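Local structure of aspartate aminotransferase (Rhodobacter sphaeroides, 3NRA) at residues E53-A58 / P302-D307; F185-N190 / V194-E199; A217-S222 / Y231-A236. The protein probably catalyses the pyridoxal-phosphate-dependent transfer of an amino group from L-aspartate to 2-oxoglutarate, yielding oxaloacetate and L-glutamate. All blocks are in the same frame, centred on the assembly; numbering follows the deposited sequence. Where two conformers were deposited one is given.

Contact 1: E53-A58 / P302-D307; sequences EPTPGA and PGWMED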
ATOM      1  N   GLU B  53       0.065 -20.014 -14.433  1.00 17.00           N
ATOM      2  CA  GLU B  53      -0.291 -20.075 -13.013  0.55 17.66           C
ATOM      3  C   GLU B  53       0.780 -19.456 -12.100  1.00 17.46           C
ATOM      4  O   GLU B  53       1.958 -19.401 -12.465  1.00 16.82           O
ATOM      5  CB  GLU B  53      -0.587 -21.520 -12.569  0.55 18.13           C
ATOM      6  CG  GLU B  53      -1.859 -22.132 -13.232  0.55 19.59           C
ATOM      7  CD  GLU B  53      -2.485 -23.284 -12.449  0.55 20.65           C
ATOM      8  OE1 GLU B  53      -2.089 -23.550 -11.288  0.55 23.57           O
ATOM      9  OE2 GLU B  53      -3.399 -23.903 -12.987  0.55 22.42           O
ATOM     10  N   PRO B  54       0.364 -19.002 -10.892  1.00 17.71           N
ATOM     11  CA  PRO B  54       1.343 -18.581  -9.880  1.00 17.81           C
ATOM     12  C   PRO B  54       2.366 -19.677  -9.605  1.00 18.31           C
ATOM     13  O   PRO B  54       2.046 -20.857  -9.730  1.00 17.35           O
ATOM     14  CB  PRO B  54       0.482 -18.353  -8.639  1.00 18.39           C
ATOM     15  CG  PRO B  54      -0.876 -18.042  -9.174  1.00 18.79           C
ATOM     16  CD  PRO B  54      -1.026 -18.847 -10.402  1.00 17.58           C
ATOM     17  N   THR B  55       3.595 -19.281  -9.284  1.00 18.32           N
ATOM     18  CA  THR B  55       4.648 -20.232  -8.967  1.00 18.86           C
ATOM     19  C   THR B  55       4.102 -21.459  -8.206  1.00 19.08           C
ATOM     20  O   THR B  55       3.349 -21.300  -7.203  1.00 17.97           O
ATOM     21  CB  THR B  55       5.745 -19.592  -8.091  1.00 18.27           C
ATOM     22  OG1 THR B  55       6.217 -18.394  -8.703  1.00 17.29           O
ATOM     23  CG2 THR B  55       6.900 -20.561  -7.912  1.00 18.87           C
ATOM     24  N   PRO B  56       4.450 -22.680  -8.672  1.00 19.93           N
ATOM     25  CA  PRO B  56       4.085 -23.864  -7.868  1.00 21.52           C
ATOM     26  C   PRO B  56       4.751 -23.781  -6.523  1.00 22.33           C
ATOM     27  O   PRO B  56       5.922 -23.365  -6.439  1.00 23.02           O
ATOM     28  CB  PRO B  56       4.675 -25.051  -8.664  1.00 21.76           C
ATOM     29  CG  PRO B  56       4.895 -24.531 -10.037  1.00 21.77           C
ATOM     30  CD  PRO B  56       5.138 -23.043  -9.918  1.00 20.45           C
ATOM     31  N   GLY B  57       4.033 -24.133  -5.476  1.00 22.15           N
ATOM     32  CA  GLY B  57       4.588 -24.047  -4.137  1.00 21.48           C
ATOM     33  C   GLY B  57       4.267 -22.776  -3.371  1.00 20.43           C
ATOM     34  O   GLY B  57       4.362 -22.770  -2.156  1.00 20.89           O
ATOM     35  N   ALA B  58       3.943 -21.686  -4.069  1.00 19.74           N
ATOM     36  CA  ALA B  58       3.694 -20.397  -3.402  1.00 18.77           C
ATOM     37  C   ALA B  58       2.565 -20.495  -2.373  1.00 18.98           C
ATOM     38  O   ALA B  58       2.721 -20.064  -1.249  1.00 18.21           O
ATOM     39  CB  ALA B  58       3.379 -19.329  -4.421  1.00 19.07           C
ATOM     40  N   PRO B 302      14.023 -26.433 -11.130  1.00 32.85           N
ATOM     41  CA  PRO B 302      14.823 -26.296 -12.364  1.00 32.92           C
ATOM     42  C   PRO B 302      13.980 -26.509 -13.651  1.00 32.42           C
ATOM     43  O   PRO B 302      13.150 -27.424 -13.701  1.00 32.39           O
ATOM     44  CB  PRO B 302      15.876 -27.414 -12.230  1.00 34.16           C
ATOM     45  CG  PRO B 302      15.980 -27.683 -10.776  1.00 34.63           C
ATOM     46  CD  PRO B 302      14.616 -27.417 -10.195  1.00 34.24           C
ATOM     47  N   GLY B 303      14.148 -25.616 -14.632  1.00 31.24           N
ATOM     48  CA  GLY B 303      13.414 -25.705 -15.918  1.00 30.62           C
ATOM     49  C   GLY B 303      12.018 -25.053 -15.961  1.00 28.85           C
ATOM     50  O   GLY B 303      11.455 -24.893 -17.034  1.00 28.47           O
ATOM     51  N   TRP B 304      11.470 -24.672 -14.807  1.00 26.69           N
ATOM     52  CA  TRP B 304      10.111 -24.080 -14.750  1.00 25.30           C
ATOM     53  C   TRP B 304      10.087 -22.679 -15.408  1.00 23.99           C
ATOM     54  O   TRP B 304       9.225 -22.378 -16.236  1.00 22.24           O
ATOM     55  CB  TRP B 304       9.627 -23.989 -13.299  1.00 23.84           C
ATOM     56  CG  TRP B 304       8.268 -23.353 -13.152  1.00 23.78           C
ATOM     57  CD1 TRP B 304       7.057 -23.952 -13.342  1.00 21.95           C
ATOM     58  CD2 TRP B 304       7.984 -21.986 -12.785  1.00 20.08           C
ATOM     59  NE1 TRP B 304       6.047 -23.044 -13.131  1.00 21.95           N
ATOM     60  CE2 TRP B 304       6.591 -21.842 -12.766  1.00 20.21           C
ATOM     61  CE3 TRP B 304       8.778 -20.888 -12.463  1.00 21.88           C
ATOM     62  CZ2 TRP B 304       5.963 -20.630 -12.448  1.00 21.15           C
ATOM     63  CZ3 TRP B 304       8.145 -19.670 -12.120  1.00 21.52           C
ATOM     64  CH2 TRP B 304       6.760 -19.563 -12.117  1.00 19.96           C
HETATM   65  N   MSE B 305      11.041 -21.852 -15.016  1.00 22.93           N
HETATM   66  CA  MSE B 305      11.185 -20.523 -15.559  1.00 23.69           C
HETATM   67  C   MSE B 305      11.536 -20.605 -17.048  1.00 24.33           C
HETATM   68  O   MSE B 305      11.030 -19.828 -17.864  1.00 23.86           O
HETATM   69  CB  MSE B 305      12.289 -19.776 -14.793  1.00 23.58           C
HETATM   70  CG  MSE B 305      12.507 -18.310 -15.217  1.00 25.47           C
HETATM   71 SE   MSE B 305      10.852 -17.270 -15.263  0.75 24.52          SE
HETATM   72  CE  MSE B 305      10.332 -17.696 -13.591  1.00 13.32           C
ATOM     73  N   GLU B 306      12.362 -21.595 -17.394  1.00 24.95           N
ATOM     74  CA  GLU B 306      12.822 -21.773 -18.752  1.00 25.78           C
ATOM     75  C   GLU B 306      11.675 -22.180 -19.663  1.00 24.81           C
ATOM     76  O   GLU B 306      11.568 -21.678 -20.777  1.00 25.10           O
ATOM     77  CB  GLU B 306      13.945 -22.820 -18.801  1.00 26.97           C
ATOM     78  CG  GLU B 306      14.831 -22.730 -20.014  1.00 31.36           C
ATOM     79  CD  GLU B 306      15.638 -24.029 -20.245  1.00 38.13           C
ATOM     80  OE1 GLU B 306      15.877 -24.776 -19.257  1.00 41.86           O
ATOM     81  OE2 GLU B 306      15.997 -24.308 -21.406  1.00 39.71           O
ATOM     82  N   ASP B 307      10.839 -23.108 -19.203  1.00 24.46           N
ATOM     83  CA  ASP B 307       9.602 -23.447 -19.919  1.00 24.47           C
ATOM     84  C   ASP B 307       8.652 -22.252 -20.013  1.00 22.54           C
ATOM     85  O   ASP B 307       8.049 -22.021 -21.061  1.00 22.22           O
ATOM     86  CB  ASP B 307       8.872 -24.599 -19.248  1.00 26.24           C
ATOM     87  CG  ASP B 307       9.607 -25.905 -19.373  1.00 30.99           C
ATOM     88  OD1 ASP B 307      10.226 -26.168 -20.446  1.00 37.03           O
ATOM     89  OD2 ASP B 307       9.566 -26.684 -18.393  1.00 38.41           O
TER
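W304 reaches out from the first turn of helix 304-324 and lays its indole against P56, so that one large side chain ties the loop leading into helix 58-68 to the start of a helix nearly 250 residues further on in this fold-type-I aminotransferase. The proline's CD comes to 3.3 Å from W304 NE1 and lies 3.1 Å above the indole plane, displaced toward the rim. T55 takes the six-membered end: its CG2 lies over a face of the indole and its OG1 is 3.6 Å from W304 CH2. At the edge, near the ring plane, stands E53 O, which is hydrogen-bonded to R308. The indole can span this distance because CG is anti to the backbone N (chi1 178°), which carries the ring away from the helix. An alanine here would strip P56 and T55 of the flat surface they rest on and would probably leave a gap between loop and helix. In the next shell, T55 is joined to E255 by backbone hydrogen bonding, while P54 packs on Y289 of the second subunit. The loop then closes in a type II turn, with A58 N donating to T55 O over 3.2 Å.

Contact 2: F185-N190 / V194-E199; sequences FSNPNN and VVYSAE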
ATOM      1  N   PHE B 185      13.052   4.944 -14.987  1.00 12.33           N
ATOM      2  CA  PHE B 185      12.745   4.210 -16.212  1.00 11.87           C
ATOM      3  C   PHE B 185      12.488   2.734 -15.960  1.00 11.90           C
ATOM      4  O   PHE B 185      13.011   2.155 -14.977  1.00 11.52           O
ATOM      5  CB  PHE B 185      13.866   4.407 -17.268  1.00 12.34           C
ATOM      6  CG  PHE B 185      15.109   3.589 -17.029  1.00 12.25           C
ATOM      7  CD1 PHE B 185      15.945   3.867 -15.971  1.00 12.91           C
ATOM      8  CD2 PHE B 185      15.486   2.594 -17.934  1.00 15.48           C
ATOM      9  CE1 PHE B 185      17.124   3.128 -15.762  1.00 15.32           C
ATOM     10  CE2 PHE B 185      16.647   1.844 -17.735  1.00 15.41           C
ATOM     11  CZ  PHE B 185      17.469   2.115 -16.644  1.00 14.64           C
ATOM     12  N   SER B 186      11.658   2.127 -16.826  1.00 11.38           N
ATOM     13  CA  SER B 186      11.465   0.689 -16.822  1.00 12.28           C
ATOM     14  C   SER B 186      12.351   0.005 -17.877  1.00 12.14           C
ATOM     15  O   SER B 186      12.540   0.521 -18.978  1.00 13.68           O
ATOM     16  CB  SER B 186       9.972   0.313 -17.036  1.00 12.52           C
ATOM     17  OG  SER B 186       9.549   0.648 -18.331  1.00 13.01           O
ATOM     18  N   ASN B 187      12.899  -1.144 -17.491  1.00 12.46           N
ATOM     19  CA  ASN B 187      13.751  -1.973 -18.324  1.00 12.30           C
ATOM     20  C   ASN B 187      13.505  -3.443 -17.956  1.00 12.36           C
ATOM     21  O   ASN B 187      13.893  -3.854 -16.889  1.00 11.98           O
ATOM     22  CB  ASN B 187      15.222  -1.646 -18.088  1.00 12.67           C
ATOM     23  CG  ASN B 187      16.127  -2.379 -19.033  1.00 15.01           C
ATOM     24  OD1 ASN B 187      15.697  -2.803 -20.098  1.00 16.60           O
ATOM     25  ND2 ASN B 187      17.380  -2.552 -18.646  1.00 10.99           N
ATOM     26  N   PRO B 188      12.825  -4.228 -18.839  1.00 12.56           N
ATOM     27  CA  PRO B 188      12.293  -3.861 -20.127  1.00 12.57           C
ATOM     28  C   PRO B 188      11.222  -2.770 -20.044  1.00 13.52           C
ATOM     29  O   PRO B 188      10.470  -2.677 -19.036  1.00 13.78           O
ATOM     30  CB  PRO B 188      11.674  -5.156 -20.625  1.00 13.24           C
ATOM     31  CG  PRO B 188      11.247  -5.849 -19.413  1.00 13.07           C
ATOM     32  CD  PRO B 188      12.414  -5.598 -18.481  1.00 13.72           C
ATOM     33  N   ASN B 189      11.183  -1.931 -21.088  1.00 13.77           N
ATOM     34  CA  ASN B 189      10.183  -0.897 -21.225  1.00 13.67           C
ATOM     35  C   ASN B 189       8.767  -1.461 -21.195  1.00 13.03           C
ATOM     36  O   ASN B 189       8.471  -2.478 -21.857  1.00 13.61           O
ATOM     37  CB  ASN B 189      10.414  -0.126 -22.514  1.00 13.75           C
ATOM     38  CG  ASN B 189       9.421   0.992 -22.707  1.00 14.00           C
ATOM     39  OD1 ASN B 189       8.451   0.851 -23.471  1.00 13.45           O
ATOM     40  ND2 ASN B 189       9.664   2.122 -22.049  1.00 10.42           N
ATOM     41  N   ASN B 190       7.955  -0.898 -20.320  1.00 12.29           N
ATOM     42  CA  ASN B 190       6.512  -1.031 -20.370  1.00 13.29           C
ATOM     43  C   ASN B 190       6.069   0.317 -20.921  1.00 12.44           C
ATOM     44  O   ASN B 190       6.271   1.329 -20.270  1.00 13.21           O
ATOM     45  CB  ASN B 190       5.968  -1.280 -18.935  1.00 13.32           C
ATOM     46  CG  ASN B 190       4.441  -1.463 -18.874  1.00 15.12           C
ATOM     47  OD1 ASN B 190       3.695  -1.058 -19.786  1.00 15.91           O
ATOM     48  ND2 ASN B 190       3.967  -2.037 -17.754  1.00 13.12           N
ATOM     49  N   VAL B 194      10.904  -3.481 -25.145  1.00 13.59           N
ATOM     50  CA  VAL B 194      12.297  -3.373 -25.553  1.00 13.74           C
ATOM     51  C   VAL B 194      13.222  -3.288 -24.320  1.00 13.49           C
ATOM     52  O   VAL B 194      12.856  -2.751 -23.276  1.00 13.65           O
ATOM     53  CB  VAL B 194      12.538  -2.161 -26.499  1.00 13.49           C
ATOM     54  CG1 VAL B 194      11.714  -2.302 -27.765  1.00 12.05           C
ATOM     55  CG2 VAL B 194      12.252  -0.858 -25.789  1.00 13.75           C
ATOM     56  N   VAL B 195      14.421  -3.813 -24.473  1.00 13.86           N
ATOM     57  CA  VAL B 195      15.403  -3.906 -23.382  1.00 13.78           C
ATOM     58  C   VAL B 195      16.541  -2.988 -23.747  1.00 13.41           C
ATOM     59  O   VAL B 195      16.933  -2.932 -24.902  1.00 14.02           O
ATOM     60  CB  VAL B 195      15.920  -5.372 -23.247  1.00 13.85           C
ATOM     61  CG1 VAL B 195      17.196  -5.432 -22.426  1.00 13.13           C
ATOM     62  CG2 VAL B 195      14.800  -6.277 -22.633  1.00 15.18           C
ATOM     63  N   TYR B 196      17.068  -2.259 -22.784  1.00 13.23           N
ATOM     64  CA  TYR B 196      18.140  -1.288 -23.080  1.00 14.14           C
ATOM     65  C   TYR B 196      19.439  -2.051 -23.339  1.00 14.76           C
ATOM     66  O   TYR B 196      19.715  -3.021 -22.686  1.00 14.07           O
ATOM     67  CB  TYR B 196      18.306  -0.293 -21.937  1.00 13.91           C
ATOM     68  CG  TYR B 196      17.176   0.733 -21.846  1.00 13.14           C
ATOM     69  CD1 TYR B 196      15.895   0.364 -21.452  1.00 14.55           C
ATOM     70  CD2 TYR B 196      17.388   2.048 -22.176  1.00 17.88           C
ATOM     71  CE1 TYR B 196      14.865   1.283 -21.387  1.00 16.04           C
ATOM     72  CE2 TYR B 196      16.351   2.981 -22.119  1.00 18.42           C
ATOM     73  CZ  TYR B 196      15.103   2.590 -21.722  1.00 16.43           C
ATOM     74  OH  TYR B 196      14.088   3.518 -21.647  1.00 16.50           O
ATOM     75  N   SER B 197      20.188  -1.638 -24.354  1.00 15.64           N
ATOM     76  CA  SER B 197      21.477  -2.282 -24.688  1.00 16.57           C
ATOM     77  C   SER B 197      22.522  -2.032 -23.598  1.00 16.67           C
ATOM     78  O   SER B 197      22.364  -1.124 -22.777  1.00 15.23           O
ATOM     79  CB  SER B 197      22.017  -1.726 -26.011  1.00 16.68           C
ATOM     80  OG  SER B 197      22.466  -0.384 -25.829  1.00 16.82           O
ATOM     81  N   ALA B 198      23.581  -2.841 -23.613  1.00 16.89           N
ATOM     82  CA  ALA B 198      24.768  -2.636 -22.763  1.00 18.52           C
ATOM     83  C   ALA B 198      25.310  -1.203 -22.854  1.00 19.30           C
ATOM     84  O   ALA B 198      25.618  -0.601 -21.855  1.00 19.99           O
ATOM     85  CB  ALA B 198      25.891  -3.653 -23.154  1.00 18.12           C
ATOM     86  N   GLU B 199      25.337  -0.662 -24.059  1.00 20.42           N
ATOM     87  CA  GLU B 199      25.849   0.674 -24.306  1.00 22.45           C
ATOM     88  C   GLU B 199      24.894   1.743 -23.743  1.00 20.71           C
ATOM     89  O   GLU B 199      25.336   2.678 -23.094  1.00 21.57           O
ATOM     90  CB  GLU B 199      26.072   0.876 -25.835  1.00 24.09           C
ATOM     91  CG  GLU B 199      27.279   1.712 -26.210  1.00 32.12           C
ATOM     92  CD  GLU B 199      27.080   3.234 -26.023  1.00 39.64           C
ATOM     93  OE1 GLU B 199      25.926   3.719 -26.128  1.00 45.16           O
ATOM     94  OE2 GLU B 199      28.102   3.949 -25.798  1.00 45.12           O
TER
HETATM   95  O   HOH W   1      11.952   2.828 -20.216  1.00 10.18           O
HETATM   96  O   HOH W   2      19.198  -3.887 -20.202  1.00 15.86           O
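Y196 and N187 face each other across the sharp bend that follows strand 182-186, a connection in a beta-alpha-beta unit that carries the Asn-Pro-Asn-Asn run familiar from this aminotransferase family and a cis peptide bond before P188. The tight half is built round the tyrosine ring. F185 sends CD2 over one of its faces, 3.7 Å from Y196 CE1, in a T-shaped pair whose planes stand 74° apart. N187 works at the ring's edge. With CG anti to the backbone N (chi1 -174°), its amide is carried across to the second segment, where OD1 lies near CD1 in the ring plane and accepts a nearly straight hydrogen bond of 3.1 Å from Y196 N. That donor approaches from above the carbonyl plane, 40° out of it. Nearer the turn, N189 N donates to V194 O over 2.9 Å, almost in line with the C=O bond, and P188 CB packs on V195 CG2 at 3.9 Å. I201 and I204 of helix 198-211 close round Y196 from outside the two segments.

The looser half is bridged by water rather than by direct bonds. One water accepts from Y196 OH and from N189 ND2 and donates to S186 O, so the phenol, which has no direct bond to the other segment, is still coupled to it. N189 ND2 also bonds P134 O, and its OD1 accepts from A192 N, so both ends of the amide are engaged. Beyond Y196 the chain comes out toward solvent at S197, the N-cap residue of helix 198-211. At the inner end N190 holds the cofactor instead, its ND2 bonding O3 of the pyridoxal-lysine residue 253. Back at the outer end, a second water accepts from N187 ND2 and donates to Y196 O, each at 2.7 Å.

Contact 3: A217-S222 / Y231-A236; sequences ADQLYS and YTHLRA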
ATOM      1  N   ALA B 217      15.641   2.263 -11.342  1.00 13.06           N
ATOM      2  CA  ALA B 217      15.527   1.334 -12.469  1.00 13.08           C
ATOM      3  C   ALA B 217      14.438   0.297 -12.169  1.00 12.83           C
ATOM      4  O   ALA B 217      14.566  -0.499 -11.238  1.00 11.58           O
ATOM      5  CB  ALA B 217      16.846   0.651 -12.725  1.00 13.23           C
ATOM      6  N   ASP B 218      13.335   0.368 -12.924  1.00 12.58           N
ATOM      7  CA  ASP B 218      12.183  -0.509 -12.717  1.00 12.00           C
ATOM      8  C   ASP B 218      12.342  -1.756 -13.634  1.00 12.39           C
ATOM      9  O   ASP B 218      12.011  -1.731 -14.833  1.00 10.94           O
ATOM     10  CB  ASP B 218      10.880   0.268 -13.005  1.00 12.12           C
ATOM     11  CG  ASP B 218       9.620  -0.529 -12.671  1.00 10.40           C
ATOM     12  OD1 ASP B 218       9.710  -1.752 -12.510  1.00 11.09           O
ATOM     13  OD2 ASP B 218       8.530   0.086 -12.596  1.00  9.83           O
ATOM     14  N   GLN B 219      12.828  -2.838 -13.034  1.00 13.20           N
ATOM     15  CA  GLN B 219      13.176  -4.054 -13.741  1.00 13.16           C
ATOM     16  C   GLN B 219      12.168  -5.138 -13.487  1.00 13.76           C
ATOM     17  O   GLN B 219      12.499  -6.347 -13.521  1.00 14.49           O
ATOM     18  CB  GLN B 219      14.578  -4.501 -13.326  1.00 13.42           C
ATOM     19  CG  GLN B 219      15.653  -3.365 -13.405  1.00 12.13           C
ATOM     20  CD  GLN B 219      17.095  -3.899 -13.303  1.00 12.91           C
ATOM     21  OE1 GLN B 219      18.057  -3.203 -13.652  1.00 11.68           O
ATOM     22  NE2 GLN B 219      17.239  -5.157 -12.846  1.00 12.60           N
ATOM     23  N   LEU B 220      10.916  -4.721 -13.311  1.00 14.19           N
ATOM     24  CA  LEU B 220       9.807  -5.615 -12.949  1.00 13.95           C
ATOM     25  C   LEU B 220       9.759  -6.876 -13.782  1.00 14.63           C
ATOM     26  O   LEU B 220       9.553  -7.981 -13.236  1.00 14.55           O
ATOM     27  CB  LEU B 220       8.482  -4.883 -13.102  1.00 13.96           C
ATOM     28  CG  LEU B 220       7.176  -5.616 -12.717  1.00 15.33           C
ATOM     29  CD1 LEU B 220       6.652  -6.495 -13.899  1.00 14.59           C
ATOM     30  CD2 LEU B 220       7.312  -6.425 -11.406  1.00 13.39           C
ATOM     31  N   TYR B 221       9.883  -6.729 -15.106  1.00 13.99           N
ATOM     32  CA  TYR B 221       9.683  -7.876 -15.997  1.00 14.33           C
ATOM     33  C   TYR B 221      11.023  -8.457 -16.542  1.00 14.19           C
ATOM     34  O   TYR B 221      11.026  -9.264 -17.481  1.00 14.03           O
ATOM     35  CB  TYR B 221       8.715  -7.490 -17.152  1.00 14.58           C
ATOM     36  CG  TYR B 221       7.480  -8.364 -17.294  1.00 14.22           C
ATOM     37  CD1 TYR B 221       7.529  -9.734 -17.093  1.00 15.69           C
ATOM     38  CD2 TYR B 221       6.254  -7.813 -17.690  1.00 16.42           C
ATOM     39  CE1 TYR B 221       6.406 -10.535 -17.306  1.00 15.41           C
ATOM     40  CE2 TYR B 221       5.121  -8.608 -17.841  1.00 14.37           C
ATOM     41  CZ  TYR B 221       5.208  -9.958 -17.665  1.00 16.72           C
ATOM     42  OH  TYR B 221       4.067 -10.761 -17.839  1.00 20.67           O
ATOM     43  N   SER B 222      12.132  -8.112 -15.888  1.00 14.37           N
ATOM     44  CA  SER B 222      13.481  -8.405 -16.404  1.00 15.77           C
ATOM     45  C   SER B 222      13.837  -9.878 -16.343  1.00 16.02           C
ATOM     46  O   SER B 222      14.689 -10.316 -17.068  1.00 16.17           O
ATOM     47  CB  SER B 222      14.536  -7.602 -15.638  1.00 15.79           C
ATOM     48  OG  SER B 222      14.498  -7.921 -14.243  1.00 17.07           O
ATOM     49  N   TYR B 231      20.505  -8.593 -21.469  1.00 20.02           N
ATOM     50  CA  TYR B 231      19.996  -7.671 -20.456  1.00 18.45           C
ATOM     51  C   TYR B 231      21.147  -7.174 -19.617  1.00 18.62           C
ATOM     52  O   TYR B 231      21.967  -7.967 -19.152  1.00 18.54           O
ATOM     53  CB  TYR B 231      18.949  -8.352 -19.560  1.00 17.73           C
ATOM     54  CG  TYR B 231      18.230  -7.392 -18.660  1.00 15.96           C
ATOM     55  CD1 TYR B 231      18.793  -6.982 -17.444  1.00 14.91           C
ATOM     56  CD2 TYR B 231      17.044  -6.818 -19.051  1.00 16.34           C
ATOM     57  CE1 TYR B 231      18.154  -6.078 -16.622  1.00 14.00           C
ATOM     58  CE2 TYR B 231      16.397  -5.900 -18.244  1.00 15.75           C
ATOM     59  CZ  TYR B 231      16.961  -5.528 -17.029  1.00 16.27           C
ATOM     60  OH  TYR B 231      16.308  -4.619 -16.230  1.00 17.26           O
ATOM     61  N   THR B 232      21.173  -5.861 -19.372  1.00 18.11           N
ATOM     62  CA  THR B 232      22.233  -5.230 -18.602  1.00 17.42           C
ATOM     63  C   THR B 232      21.628  -4.484 -17.394  1.00 16.78           C
ATOM     64  O   THR B 232      20.711  -3.652 -17.546  1.00 16.96           O
ATOM     65  CB  THR B 232      23.008  -4.251 -19.477  1.00 17.92           C
ATOM     66  OG1 THR B 232      23.307  -4.879 -20.718  1.00 18.15           O
ATOM     67  CG2 THR B 232      24.304  -3.812 -18.808  1.00 17.10           C
ATOM     68  N   HIS B 233      22.163  -4.772 -16.206  1.00 16.29           N
ATOM     69  CA  HIS B 233      21.671  -4.198 -14.966  1.00 15.37           C
ATOM     70  C   HIS B 233      22.435  -2.935 -14.630  1.00 15.26           C
ATOM     71  O   HIS B 233      23.615  -2.990 -14.296  1.00 15.87           O
ATOM     72  CB  HIS B 233      21.827  -5.206 -13.833  1.00 15.90           C
ATOM     73  CG  HIS B 233      21.041  -6.453 -14.028  1.00 14.19           C
ATOM     74  ND1 HIS B 233      19.766  -6.610 -13.527  1.00 14.84           N
ATOM     75  CD2 HIS B 233      21.359  -7.626 -14.632  1.00 16.78           C
ATOM     76  CE1 HIS B 233      19.311  -7.810 -13.853  1.00 17.28           C
ATOM     77  NE2 HIS B 233      20.260  -8.453 -14.514  1.00 14.60           N
ATOM     78  N   LEU B 234      21.737  -1.800 -14.673  1.00 15.06           N
ATOM     79  CA  LEU B 234      22.339  -0.483 -14.344  0.50 14.95           C
ATOM     80  C   LEU B 234      23.130  -0.512 -13.049  1.00 14.99           C
ATOM     81  O   LEU B 234      24.201   0.052 -12.974  1.00 15.45           O
ATOM     82  CB  LEU B 234      21.251   0.603 -14.246  0.50 14.20           C
ATOM     83  CG  LEU B 234      21.778   2.041 -14.089  0.50 14.09           C
ATOM     84  CD1 LEU B 234      22.594   2.422 -15.303  0.50 13.18           C
ATOM     85  CD2 LEU B 234      20.627   3.038 -13.874  0.50 11.35           C
ATOM     86  N   ARG B 235      22.592  -1.192 -12.032  1.00 14.42           N
ATOM     87  CA  ARG B 235      23.201  -1.199 -10.673  1.00 14.98           C
ATOM     88  C   ARG B 235      24.553  -1.886 -10.576  1.00 15.65           C
ATOM     89  O   ARG B 235      25.240  -1.719  -9.583  1.00 16.77           O
ATOM     90  CB  ARG B 235      22.236  -1.849  -9.647  1.00 14.13           C
ATOM     91  CG  ARG B 235      22.160  -3.378  -9.702  1.00 12.03           C
ATOM     92  CD  ARG B 235      21.039  -3.891  -8.764  1.00 13.29           C
ATOM     93  NE  ARG B 235      21.298  -3.446  -7.402  1.00 11.84           N
ATOM     94  CZ  ARG B 235      22.059  -4.074  -6.513  1.00 15.44           C
ATOM     95  NH1 ARG B 235      22.554  -5.298  -6.753  1.00 14.93           N
ATOM     96  NH2 ARG B 235      22.305  -3.480  -5.336  1.00 16.16           N
ATOM     97  N   ALA B 236      24.883  -2.710 -11.573  1.00 16.07           N
ATOM     98  CA  ALA B 236      26.174  -3.363 -11.678  1.00 16.95           C
ATOM     99  C   ALA B 236      27.188  -2.590 -12.533  1.00 17.80           C
ATOM    100  O   ALA B 236      28.347  -2.986 -12.599  1.00 18.31           O
ATOM    101  CB  ALA B 236      26.002  -4.806 -12.231  1.00 16.02           C
TER
HETATM  102  O   HOH W   3      19.893  -2.223 -11.888  1.00  9.16           O
HETATM  103  O   HOH W   4      18.967  -2.062 -15.929  1.00  9.43           O
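Q219 stretches toward Y231 and H233 as an extended chain, and its first three atoms, CB, CG and CD, all pass the same oxygen, Y231 OH, before the tip divides. Its CG lies anti to the carbonyl carbon (chi1 -50°), a setting that runs the chain past the end of the tyrosine. CB and CG run alongside Y231 OH, and CD comes nearest to it, at 3.1 Å. The phenol nevertheless spends its hydrogen bond on N187 O, outside the two segments, and meets the glutamine by packing, the amide turned 83° from the tyrosine ring. At the tip the two amide atoms part company. NE2 donates to H233 ND1 over 3.0 Å with an N-H...N angle of 153°, a little tilted from both flat groups, while OE1 receives two waters that pass the contact on to the backbone: one accepts from R235 N, the other donates to T232 O and accepts from L234 N.

All this begins where strand 214-218 of the central sheet ends, beside the cofactor. D218, just before Q219, bonds the pyridine N1 of the pyridoxal-lysine residue 253, as the corresponding aspartate does in other fold-type-I aminotransferases, and a type I turn then runs from Q219 to S222. The carbonyl of Q219 is gripped twice in this turn, by S222 N and, on a lone pair in the carbonyl plane, by S222 OG at 2.6 Å. That leaves the serine's CB against the tyrosine, 3.5 Å from Y231 CZ. H233 has Y231 CE1 over one face of its imidazole, and its ring also meets F94 edge-to-face.

Overall arrangement
Contacts 2 and 3 are close neighbours, their centres 8 Å apart, whereas contact 1 lies 24 Å from contact 2 and 21 Å from contact 3, centre to centre, and touches neither. Along the chain, 53-58 and 302-307 enclose the other two, which follow in series. Strands 182-186 and 214-218 are adjacent and parallel in the seven-stranded sheet, with helix 198-211 connecting them along the chain, and F185 O pairs with D218 N at 2.7 Å, a probable hydrogen bond. The end of strand 214-218 and the loop after strand 182-186 thus bring D218 and N190 to the same cofactor, while contact 1 joins surface elements next to the second subunit.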